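Local coordinates for exodeoxyribonuclease 10 (Escherichia coli, PDB 4FZX), which degrades single- and double-stranded DNA from the 3' end toward the 5' end, as a magnesium-dependent exonuclease of the DEDDh family, at residues M1-T9 with Y71-A79; E18-I29 with R135-A145. All coordinates share one frame; numbering follows the deposited sequence.

Interaction 1: M1-T9 with Y71-A79. With NA (sodium ion), chain G; NA (sodium ion), chain E; nucleotides of chain A.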
loop_
_atom_site.group_PDB
_atom_site.type_symbol
_atom_site.label_atom_id
_atom_site.label_comp_id
_atom_site.label_asym_id
_atom_site.label_seq_id
_atom_site.Cartn_x
_atom_site.Cartn_y
_atom_site.Cartn_z
HETATM N N MSE C 1 -24.382 24.290 -6.035
HETATM C CA MSE C 1 -24.323 24.528 -7.501
HETATM C C MSE C 1 -22.888 24.417 -8.015
HETATM O O MSE C 1 -21.981 25.092 -7.521
HETATM C CB MSE C 1 -24.888 25.902 -7.844
HETATM C CG MSE C 1 -24.974 26.167 -9.339
HETATM SE SE MSE C 1 -23.351 27.011 -10.049
HETATM C CE MSE C 1 -23.814 28.888 -9.677
ATOM N N LEU C 2 -22.699 23.592 -9.039
ATOM C CA LEU C 2 -21.410 23.483 -9.691
ATOM C C LEU C 2 -21.491 24.052 -11.095
ATOM O O LEU C 2 -22.454 23.799 -11.823
ATOM C CB LEU C 2 -20.986 22.022 -9.724
ATOM C CG LEU C 2 -21.100 21.390 -8.337
ATOM C CD1 LEU C 2 -21.882 20.086 -8.389
ATOM C CD2 LEU C 2 -19.716 21.176 -7.765
ATOM N N ARG C 3 -20.532 24.895 -11.442
ATOM C CA ARG C 3 -20.501 25.466 -12.774
ATOM C C ARG C 3 -19.515 24.707 -13.664
ATOM O O ARG C 3 -18.324 24.660 -13.381
ATOM C CB ARG C 3 -20.146 26.940 -12.717
ATOM C CG ARG C 3 -20.115 27.613 -14.059
ATOM C CD ARG C 3 -20.327 29.090 -13.907
ATOM N NE ARG C 3 -21.691 29.363 -13.471
ATOM C CZ ARG C 3 -22.113 30.536 -13.012
ATOM N NH1 ARG C 3 -21.270 31.565 -12.909
ATOM N NH2 ARG C 3 -23.391 30.686 -12.678
ATOM N N ILE C 4 -20.046 24.038 -14.679
ATOM C CA ILE C 4 -19.217 23.308 -15.612
ATOM C C ILE C 4 -18.745 24.287 -16.665
ATOM O O ILE C 4 -19.537 25.082 -17.159
ATOM C CB ILE C 4 -20.002 22.143 -16.294
ATOM C CG1 ILE C 4 -20.292 21.029 -15.286
ATOM C CG2 ILE C 4 -19.225 21.600 -17.510
ATOM C CD1 ILE C 4 -21.128 21.488 -14.083
ATOM N N ILE C 5 -17.439 24.271 -16.940
ATOM C CA ILE C 5 -16.803 25.194 -17.883
ATOM C C ILE C 5 -16.126 24.401 -19.000
ATOM O O ILE C 5 -15.487 23.379 -18.746
ATOM C CB ILE C 5 -15.691 26.051 -17.189
ATOM C CG1 ILE C 5 -16.301 27.153 -16.341
ATOM C CG2 ILE C 5 -14.793 26.729 -18.248
ATOM C CD1 ILE C 5 -16.249 28.512 -17.016
ATOM N N ASP C 6 -16.206 24.916 -20.223
ATOM C CA ASP C 6 -15.358 24.434 -21.305
ATOM C C ASP C 6 -14.862 25.577 -22.174
ATOM O O ASP C 6 -15.560 26.572 -22.375
ATOM C CB ASP C 6 -16.083 23.391 -22.165
ATOM C CG ASP C 6 -15.171 22.763 -23.224
ATOM O OD1 ASP C 6 -14.329 21.915 -22.873
ATOM O OD2 ASP C 6 -15.303 23.105 -24.413
ATOM N N THR C 7 -13.687 25.365 -22.759
ATOM C CA THR C 7 -12.965 26.372 -23.516
ATOM C C THR C 7 -12.400 25.697 -24.778
ATOM O O THR C 7 -11.696 24.713 -24.684
ATOM C CB THR C 7 -11.759 26.893 -22.678
ATOM O OG1 THR C 7 -12.243 27.613 -21.537
ATOM C CG2 THR C 7 -10.909 27.796 -23.488
ATOM N N GLU C 8 -12.702 26.223 -25.951
ATOM C CA GLU C 8 -11.952 25.845 -27.140
ATOM C C GLU C 8 -10.925 26.930 -27.448
ATOM O O GLU C 8 -11.174 28.106 -27.203
ATOM C CB GLU C 8 -12.884 25.625 -28.337
ATOM C CG GLU C 8 -14.073 24.688 -28.070
ATOM C CD GLU C 8 -13.648 23.273 -27.668
ATOM O OE1 GLU C 8 -12.669 22.732 -28.238
ATOM O OE2 GLU C 8 -14.314 22.689 -26.788
ATOM N N THR C 9 -9.776 26.519 -27.982
ATOM C CA THR C 9 -8.562 27.329 -27.979
ATOM C C THR C 9 -7.857 27.294 -29.337
ATOM O O THR C 9 -8.187 26.498 -30.212
ATOM C CB THR C 9 -7.561 26.852 -26.897
ATOM O OG1 THR C 9 -7.275 25.465 -27.088
ATOM C CG2 THR C 9 -8.127 27.066 -25.469
ATOM N N TYR C 71 -18.925 34.726 -16.293
ATOM C CA TYR C 71 -18.779 33.385 -15.747
ATOM C C TYR C 71 -18.428 33.382 -14.257
ATOM O O TYR C 71 -18.462 32.315 -13.609
ATOM C CB TYR C 71 -17.734 32.601 -16.565
ATOM C CG TYR C 71 -18.182 32.401 -18.004
ATOM C CD1 TYR C 71 -18.910 31.273 -18.375
ATOM C CD2 TYR C 71 -18.002 33.408 -18.954
ATOM C CE1 TYR C 71 -19.410 31.129 -19.688
ATOM C CE2 TYR C 71 -18.501 33.284 -20.256
ATOM C CZ TYR C 71 -19.194 32.131 -20.617
ATOM O OH TYR C 71 -19.678 32.000 -21.898
ATOM N N TYR C 72 -18.146 34.564 -13.698
ATOM C CA TYR C 72 -18.021 34.709 -12.232
ATOM C C TYR C 72 -19.311 34.327 -11.524
ATOM O O TYR C 72 -20.390 34.302 -12.134
ATOM C CB TYR C 72 -17.624 36.140 -11.826
ATOM C CG TYR C 72 -16.286 36.604 -12.360
ATOM C CD1 TYR C 72 -15.315 35.693 -12.746
ATOM C CD2 TYR C 72 -15.985 37.955 -12.450
ATOM C CE1 TYR C 72 -14.110 36.109 -13.288
ATOM C CE2 TYR C 72 -14.762 38.387 -12.968
ATOM C CZ TYR C 72 -13.835 37.455 -13.390
ATOM O OH TYR C 72 -12.615 37.863 -13.882
ATOM N N GLY C 73 -19.197 33.980 -10.249
ATOM C CA GLY C 73 -20.384 33.827 -9.390
ATOM C C GLY C 73 -20.629 32.415 -8.885
ATOM O O GLY C 73 -21.753 32.088 -8.491
ATOM N N SER C 74 -19.597 31.563 -8.939
ATOM C CA SER C 74 -19.708 30.182 -8.468
ATOM C C SER C 74 -18.593 29.860 -7.474
ATOM O O SER C 74 -17.455 30.323 -7.630
ATOM C CB SER C 74 -19.643 29.219 -9.664
ATOM O OG SER C 74 -19.998 27.885 -9.311
ATOM N N GLU C 75 -18.891 29.017 -6.492
ATOM C CA GLU C 75 -17.851 28.495 -5.601
ATOM C C GLU C 75 -17.020 27.371 -6.256
ATOM O O GLU C 75 -15.841 27.157 -5.910
ATOM C CB GLU C 75 -18.481 27.999 -4.295
ATOM C CG GLU C 75 -19.349 29.064 -3.580
ATOM C CD GLU C 75 -18.515 30.162 -2.925
ATOM O OE1 GLU C 75 -18.233 31.197 -3.581
ATOM O OE2 GLU C 75 -18.124 29.979 -1.755
ATOM N N TRP C 76 -17.638 26.684 -7.218
ATOM C CA TRP C 76 -17.073 25.485 -7.823
ATOM C C TRP C 76 -17.066 25.582 -9.345
ATOM O O TRP C 76 -18.107 25.787 -9.976
ATOM C CB TRP C 76 -17.876 24.252 -7.407
ATOM C CG TRP C 76 -18.065 24.123 -5.933
ATOM C CD1 TRP C 76 -19.234 24.281 -5.239
ATOM C CD2 TRP C 76 -17.069 23.767 -4.968
ATOM N NE1 TRP C 76 -19.016 24.085 -3.901
ATOM C CE2 TRP C 76 -17.696 23.771 -3.704
ATOM C CE3 TRP C 76 -15.696 23.514 -5.039
ATOM C CZ2 TRP C 76 -17.003 23.481 -2.520
ATOM C CZ3 TRP C 76 -15.009 23.228 -3.862
ATOM C CH2 TRP C 76 -15.663 23.213 -2.622
ATOM N N TYR C 77 -15.888 25.449 -9.934
ATOM C CA TYR C 77 -15.786 25.331 -11.383
ATOM C C TYR C 77 -15.323 23.934 -11.730
ATOM O O TYR C 77 -14.398 23.401 -11.092
ATOM C CB TYR C 77 -14.813 26.362 -11.935
ATOM C CG TYR C 77 -15.347 27.751 -11.820
ATOM C CD1 TYR C 77 -16.107 28.302 -12.841
ATOM C CD2 TYR C 77 -15.193 28.479 -10.644
ATOM C CE1 TYR C 77 -16.697 29.543 -12.697
ATOM C CE2 TYR C 77 -15.767 29.726 -10.496
ATOM C CZ TYR C 77 -16.538 30.243 -11.515
ATOM O OH TYR C 77 -17.066 31.503 -11.397
ATOM N N VAL C 78 -16.023 23.316 -12.673
ATOM C CA VAL C 78 -15.796 21.920 -13.016
ATOM C C VAL C 78 -15.350 21.865 -14.487
ATOM O O VAL C 78 -15.930 22.534 -15.348
ATOM C CB VAL C 78 -17.090 21.063 -12.834
ATOM C CG1 VAL C 78 -16.827 19.603 -13.179
ATOM C CG2 VAL C 78 -17.645 21.179 -11.386
ATOM N N ALA C 79 -14.307 21.101 -14.770
ATOM C CA ALA C 79 -13.867 20.935 -16.140
ATOM C C ALA C 79 -13.269 19.566 -16.315
ATOM O O ALA C 79 -12.808 18.964 -15.349
ATOM C CB ALA C 79 -12.859 22.024 -16.528
HETATM NA NA NA G . -14.102 20.768 -25.637
HETATM NA NA NA E . -12.116 20.967 -22.616
ATOM P P DG A 17 -10.614 19.781 -25.246
ATOM O OP1 DG A 17 -11.881 20.502 -25.024
ATOM O OP2 DG A 17 -10.667 18.413 -25.797
ATOM O "O5'" DG A 17 -9.642 20.657 -26.142
ATOM C "C5'" DG A 17 -9.476 22.027 -25.839
ATOM C "C4'" DG A 17 -8.784 22.774 -26.959
ATOM O "O4'" DG A 17 -7.411 22.364 -26.987
ATOM C "C3'" DG A 17 -9.304 22.534 -28.371
ATOM O "O3'" DG A 17 -10.353 23.452 -28.623
ATOM C "C2'" DG A 17 -8.078 22.855 -29.227
ATOM C "C1'" DG A 17 -6.936 22.417 -28.317
ATOM N N9 DG A 17 -6.474 21.077 -28.599
ATOM C C8 DG A 17 -6.989 19.912 -28.085
ATOM N N7 DG A 17 -6.369 18.856 -28.511
ATOM C C5 DG A 17 -5.376 19.369 -29.340
ATOM C C6 DG A 17 -4.388 18.689 -30.072
ATOM O O6 DG A 17 -4.196 17.464 -30.102
ATOM N N1 DG A 17 -3.587 19.571 -30.802
ATOM C C2 DG A 17 -3.726 20.952 -30.803
ATOM N N2 DG A 17 -2.864 21.655 -31.573
ATOM N N3 DG A 17 -4.667 21.599 -30.119
ATOM C C4 DG A 17 -5.442 20.734 -29.420
HETATM O O HOH W 1 -21.470 27.974 -6.503
HETATM O O HOH W 2 -11.437 23.015 -22.605
HETATM O O HOH W 3 -12.847 20.025 -27.789
HETATM O O HOH W 4 -13.539 18.899 -22.855
HETATM O O HOH W 5 -11.668 20.743 -20.334
#

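Interaction 2: E18-I29 with R135-A145. With NA (sodium ion), chain G.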
loop_
_atom_site.group_PDB
_atom_site.type_symbol
_atom_site.label_atom_id
_atom_site.label_comp_id
_atom_site.label_asym_id
_atom_site.label_seq_id
_atom_site.Cartn_x
_atom_site.Cartn_y
_atom_site.Cartn_z
ATOM N N GLU C 18 -13.588 30.113 -27.941
ATOM C CA GLU C 18 -14.929 29.912 -27.402
ATOM C C GLU C 18 -14.867 29.559 -25.911
ATOM O O GLU C 18 -14.000 28.817 -25.472
ATOM C CB GLU C 18 -15.656 28.792 -28.169
ATOM C CG GLU C 18 -17.190 28.866 -28.091
ATOM C CD GLU C 18 -17.901 27.833 -28.968
ATOM O OE1 GLU C 18 -17.301 26.778 -29.289
ATOM O OE2 GLU C 18 -19.092 28.050 -29.295
ATOM N N ILE C 19 -15.852 30.023 -25.157
ATOM C CA ILE C 19 -16.044 29.552 -23.803
ATOM C C ILE C 19 -17.531 29.340 -23.560
ATOM O O ILE C 19 -18.386 30.000 -24.188
ATOM C CB ILE C 19 -15.512 30.568 -22.793
ATOM C CG1 ILE C 19 -15.543 29.984 -21.376
ATOM C CG2 ILE C 19 -16.325 31.884 -22.879
ATOM C CD1 ILE C 19 -14.815 30.857 -20.326
ATOM N N ALA C 20 -17.844 28.447 -22.632
ATOM C CA ALA C 20 -19.230 28.137 -22.309
ATOM C C ALA C 20 -19.316 27.544 -20.908
ATOM O O ALA C 20 -18.304 27.072 -20.366
ATOM C CB ALA C 20 -19.793 27.164 -23.323
ATOM N N SER C 21 -20.524 27.535 -20.341
ATOM C CA SER C 21 -20.773 26.841 -19.079
ATOM C C SER C 21 -22.230 26.394 -18.915
ATOM O O SER C 21 -23.142 26.949 -19.530
ATOM C CB SER C 21 -20.347 27.705 -17.875
ATOM O OG SER C 21 -21.250 28.771 -17.649
ATOM N N VAL C 22 -22.436 25.391 -18.066
ATOM C CA VAL C 22 -23.753 25.106 -17.528
ATOM C C VAL C 22 -23.637 24.935 -16.022
ATOM O O VAL C 22 -22.537 24.718 -15.488
ATOM C CB VAL C 22 -24.340 23.826 -18.136
ATOM C CG1 VAL C 22 -24.742 24.061 -19.585
ATOM C CG2 VAL C 22 -23.330 22.678 -18.027
ATOM N N ASP C 23 -24.764 25.029 -15.327
ATOM C CA ASP C 23 -24.758 24.806 -13.891
ATOM C C ASP C 23 -25.459 23.501 -13.601
ATOM O O ASP C 23 -26.454 23.155 -14.258
ATOM C CB ASP C 23 -25.435 25.975 -13.149
ATOM C CG ASP C 23 -24.696 27.302 -13.331
ATOM O OD1 ASP C 23 -23.513 27.290 -13.725
ATOM O OD2 ASP C 23 -25.313 28.371 -13.127
ATOM N N VAL C 24 -24.907 22.739 -12.666
ATOM C CA VAL C 24 -25.586 21.562 -12.149
ATOM C C VAL C 24 -26.134 21.868 -10.760
ATOM O O VAL C 24 -25.389 22.240 -9.859
ATOM C CB VAL C 24 -24.652 20.321 -12.114
ATOM C CG1 VAL C 24 -25.356 19.132 -11.458
ATOM C CG2 VAL C 24 -24.190 19.950 -13.537
ATOM N N ILE C 25 -27.457 21.835 -10.644
ATOM C CA ILE C 25 -28.161 22.121 -9.390
ATOM C C ILE C 25 -29.165 20.988 -9.173
ATOM O O ILE C 25 -30.046 20.781 -9.999
ATOM C CB ILE C 25 -28.955 23.473 -9.470
ATOM C CG1 ILE C 25 -28.081 24.594 -10.056
ATOM C CG2 ILE C 25 -29.520 23.864 -8.085
ATOM C CD1 ILE C 25 -28.712 25.993 -10.021
ATOM N N ASP C 26 -28.997 20.226 -8.094
ATOM C CA ASP C 26 -29.977 19.206 -7.728
ATOM C C ASP C 26 -30.137 18.204 -8.855
ATOM O O ASP C 26 -31.254 17.864 -9.248
ATOM C CB ASP C 26 -31.328 19.850 -7.389
ATOM C CG ASP C 26 -31.277 20.705 -6.102
ATOM O OD1 ASP C 26 -30.445 20.411 -5.203
ATOM O OD2 ASP C 26 -32.075 21.671 -5.995
ATOM N N GLY C 27 -29.008 17.779 -9.412
ATOM C CA GLY C 27 -28.990 16.783 -10.473
ATOM C C GLY C 27 -29.595 17.230 -11.795
ATOM O O GLY C 27 -29.810 16.412 -12.691
ATOM N N LYS C 28 -29.821 18.530 -11.946
ATOM C CA LYS C 28 -30.319 19.069 -13.209
ATOM C C LYS C 28 -29.342 20.047 -13.823
ATOM O O LYS C 28 -28.585 20.695 -13.111
ATOM C CB LYS C 28 -31.672 19.739 -13.002
ATOM C CG LYS C 28 -32.718 18.805 -12.403
ATOM C CD LYS C 28 -34.122 19.208 -12.798
ATOM C CE LYS C 28 -35.060 18.002 -12.800
ATOM N NZ LYS C 28 -35.505 17.679 -11.415
ATOM N N ILE C 29 -29.382 20.162 -15.151
ATOM C CA ILE C 29 -28.530 21.094 -15.894
ATOM C C ILE C 29 -29.277 22.330 -16.356
ATOM O O ILE C 29 -30.193 22.237 -17.163
ATOM C CB ILE C 29 -27.916 20.438 -17.139
ATOM C CG1 ILE C 29 -27.285 19.091 -16.781
ATOM C CG2 ILE C 29 -26.872 21.370 -17.769
ATOM C CD1 ILE C 29 -26.920 18.259 -17.995
ATOM N N ARG C 135 -17.527 21.887 -29.734
ATOM C CA ARG C 135 -18.000 23.240 -29.496
ATOM C C ARG C 135 -18.311 23.375 -28.021
ATOM O O ARG C 135 -18.870 22.467 -27.418
ATOM C CB ARG C 135 -19.209 23.578 -30.366
ATOM C CG ARG C 135 -18.896 23.635 -31.890
ATOM C CD ARG C 135 -17.971 24.818 -32.267
ATOM N NE ARG C 135 -18.544 26.105 -31.867
ATOM C CZ ARG C 135 -19.432 26.798 -32.576
ATOM N NH1 ARG C 135 -19.806 26.384 -33.784
ATOM N NH2 ARG C 135 -19.916 27.934 -32.094
ATOM N N ALA C 136 -17.883 24.485 -27.428
ATOM C CA ALA C 136 -17.800 24.580 -25.984
ATOM C C ALA C 136 -19.089 24.191 -25.264
ATOM O O ALA C 136 -19.041 23.392 -24.334
ATOM C CB ALA C 136 -17.338 25.971 -25.561
ATOM N N LEU C 137 -20.233 24.754 -25.681
ATOM C CA LEU C 137 -21.495 24.487 -24.983
ATOM C C LEU C 137 -21.901 23.031 -25.107
ATOM O O LEU C 137 -22.425 22.436 -24.166
ATOM C CB LEU C 137 -22.633 25.398 -25.480
ATOM C CG LEU C 137 -23.898 25.346 -24.617
ATOM C CD1 LEU C 137 -23.607 25.826 -23.181
ATOM C CD2 LEU C 137 -25.066 26.122 -25.220
ATOM N N TYR C 138 -21.620 22.440 -26.263
ATOM C CA TYR C 138 -21.898 21.028 -26.476
ATOM C C TYR C 138 -21.123 20.172 -25.476
ATOM O O TYR C 138 -21.712 19.341 -24.763
ATOM C CB TYR C 138 -21.550 20.651 -27.914
ATOM C CG TYR C 138 -22.000 19.279 -28.319
ATOM C CD1 TYR C 138 -21.340 18.145 -27.854
ATOM C CD2 TYR C 138 -23.077 19.110 -29.188
ATOM C CE1 TYR C 138 -21.742 16.881 -28.238
ATOM C CE2 TYR C 138 -23.491 17.840 -29.576
ATOM C CZ TYR C 138 -22.812 16.734 -29.103
ATOM O OH TYR C 138 -23.230 15.471 -29.462
ATOM N N ASP C 139 -19.819 20.426 -25.358
ATOM C CA ASP C 139 -18.984 19.652 -24.452
ATOM C C ASP C 139 -19.321 19.889 -22.978
ATOM O O ASP C 139 -19.087 19.010 -22.134
ATOM C CB ASP C 139 -17.510 19.941 -24.691
ATOM C CG ASP C 139 -16.980 19.314 -25.987
ATOM O OD1 ASP C 139 -17.782 18.781 -26.790
ATOM O OD2 ASP C 139 -15.751 19.395 -26.217
ATOM N N CYS C 140 -19.844 21.075 -22.658
ATOM C CA CYS C 140 -20.329 21.365 -21.305
ATOM C C CYS C 140 -21.442 20.421 -20.904
ATOM O O CYS C 140 -21.497 19.974 -19.773
ATOM C CB CYS C 140 -20.820 22.823 -21.190
ATOM S SG CYS C 140 -19.497 24.034 -20.973
ATOM N N TYR C 141 -22.347 20.142 -21.838
ATOM C CA TYR C 141 -23.444 19.203 -21.595
ATOM C C TYR C 141 -22.957 17.775 -21.402
ATOM O O TYR C 141 -23.497 17.031 -20.578
ATOM C CB TYR C 141 -24.475 19.274 -22.726
ATOM C CG TYR C 141 -25.471 20.383 -22.518
ATOM C CD1 TYR C 141 -26.579 20.194 -21.699
ATOM C CD2 TYR C 141 -25.232 21.661 -23.017
ATOM C CE1 TYR C 141 -27.479 21.215 -21.455
ATOM C CE2 TYR C 141 -26.117 22.703 -22.757
ATOM C CZ TYR C 141 -27.250 22.461 -21.985
ATOM O OH TYR C 141 -28.142 23.476 -21.723
ATOM N N ILE C 142 -21.909 17.411 -22.134
ATOM C CA ILE C 142 -21.290 16.097 -21.989
ATOM C C ILE C 142 -20.657 15.975 -20.602
ATOM O O ILE C 142 -20.912 15.025 -19.872
ATOM C CB ILE C 142 -20.186 15.874 -23.057
ATOM C CG1 ILE C 142 -20.770 15.954 -24.473
ATOM C CG2 ILE C 142 -19.481 14.548 -22.821
ATOM C CD1 ILE C 142 -21.985 15.083 -24.704
ATOM N N THR C 143 -19.883 16.983 -20.226
ATOM C CA THR C 143 -19.143 16.946 -18.977
ATOM C C THR C 143 -20.093 17.036 -17.788
ATOM O O THR C 143 -19.963 16.277 -16.834
ATOM C CB THR C 143 -18.093 18.055 -18.936
ATOM O OG1 THR C 143 -17.239 17.918 -20.077
ATOM C CG2 THR C 143 -17.244 17.993 -17.652
ATOM N N ALA C 144 -21.130 17.858 -17.916
ATOM C CA ALA C 144 -22.155 17.947 -16.881
ATOM C C ALA C 144 -22.846 16.601 -16.695
ATOM O O ALA C 144 -22.999 16.124 -15.564
ATOM C CB ALA C 144 -23.180 19.037 -17.221
ATOM N N ALA C 145 -23.243 15.970 -17.800
ATOM C CA ALA C 145 -23.827 14.623 -17.715
ATOM C C ALA C 145 -22.868 13.651 -17.031
ATOM O O ALA C 145 -23.272 12.833 -16.209
ATOM C CB ALA C 145 -24.229 14.100 -19.116
HETATM NA NA NA G . -14.102 20.768 -25.637
HETATM O O HOH W 6 -20.665 26.612 -28.040
HETATM O O HOH W 7 -30.022 23.108 -19.800
HETATM O O HOH W 3 -12.847 20.025 -27.789
#

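Interaction 1: M1-T9 with Y71-A79
Arg3 lies beside Tyr77 and Ile4 beside Val78 where strands 2-9 and 76-79 run parallel in the central sheet of this RNase H-like DEDDh exonuclease fold. Arg3 N gives its hydrogen to Trp76 O, Val78 N to Arg3 O, and Ile5 N to Val78 O at 2.8 Å. On the face carrying Arg3 and Tyr77, the arginine extends toward the loop before strand 76-79. Its CB lies 3.5 Å from Ser74 OG, CG and CD run alongside the Tyr77 ring, with CD 3.9 Å from CE1, and a bend at chi3 (-68°) brings NH1 to the carbonyls of the loop. There NH1 bonds Tyr71 O at 3.0 Å, in the guanidinium plane but above the carbonyl plane, and more weakly Tyr72 O. NE forms a salt bridge with Asp23, while Ser74 CB lies over one guanidinium face, toward its rim. A leucine here would probably leave Asp23 without its salt-bridge partner and take NH1 from the carbonyls of Tyr71 and Tyr72, so that the loop is less firmly held. Tyr77 OH also grips Tyr71 O, and Ile5 CG1 meets the Tyr77 ring edge at CD1. Beyond the pairing, strand 2-9 runs on to the metal site: Asp6 binds both sodium ions, Glu8 one, and the phosphate oxygen OP1 of DG17 of chain A bridges the two. Thr9 N donates to O3' of that nucleotide, 3.2 Å away.

Interaction 2: E18-I29 with R135-A145
Glu18 and Arg135 cross at about a right angle, their carboxylate and guanidinium planes 34° apart. The arginine grips side-on, NE to OE1 and NH2 to OE2, both at 2.9 Å, with the carboxylate at the guanidinium edge. With CG anti to the backbone N (chi1 -157°) and an extended chain, Glu18 reaches the start of helix 136-145, where Ala136 N also donates to OE1 in a nearly straight bond (172°). The two donors approach OE1 from opposite faces of the carboxylate, and a water links OE2 to Leu137 N. The negative charge at this helix N-terminus would probably be stabilised by the helix dipole. Here the helix that supplies Asp139 to the sodium site packs on strand 18-25 of the RNase H-like sheet. The small Ala20 lets the helix come close, its CB 3.5 Å from Ala136 CB, while Cys140 SG lies 3.3 Å from Ala20 O. Farther along, Val22 stands at about a right angle to Tyr141, CG1 over the ring face in a CH-pi contact, 4.1 Å from the centroid. Ile29 crosses the same ring obliquely, bringing CG2 to 3.7 Å from CE1, and its CD1 packs with Val22 CG2 around Ala144 CB.

Overall arrangement
Both contacts are largely buried, but interaction 1 reaches the surface at Met1, Tyr72 and Gly73, whereas no touching residue of interaction 2 is fully exposed. They use the same sheet: interaction 1 joins two of its strands, and interaction 2 lays a helix over one face, roughly along strand 18-25. Strands 2-9 and 16-25 are antiparallel neighbours, linked by a probable hydrogen bond from Ile4 N to Val22 O. Main-chain bonding dominates interaction 1, with polar side-chain bonds at its loop; interaction 2 depends on small and apolar side chains, with charge gathered at the helix start. Residues 1-9 bring Asp6 and Glu8, residues 135-145 bring Asp139, and all three bind one sodium ion beside the DNA.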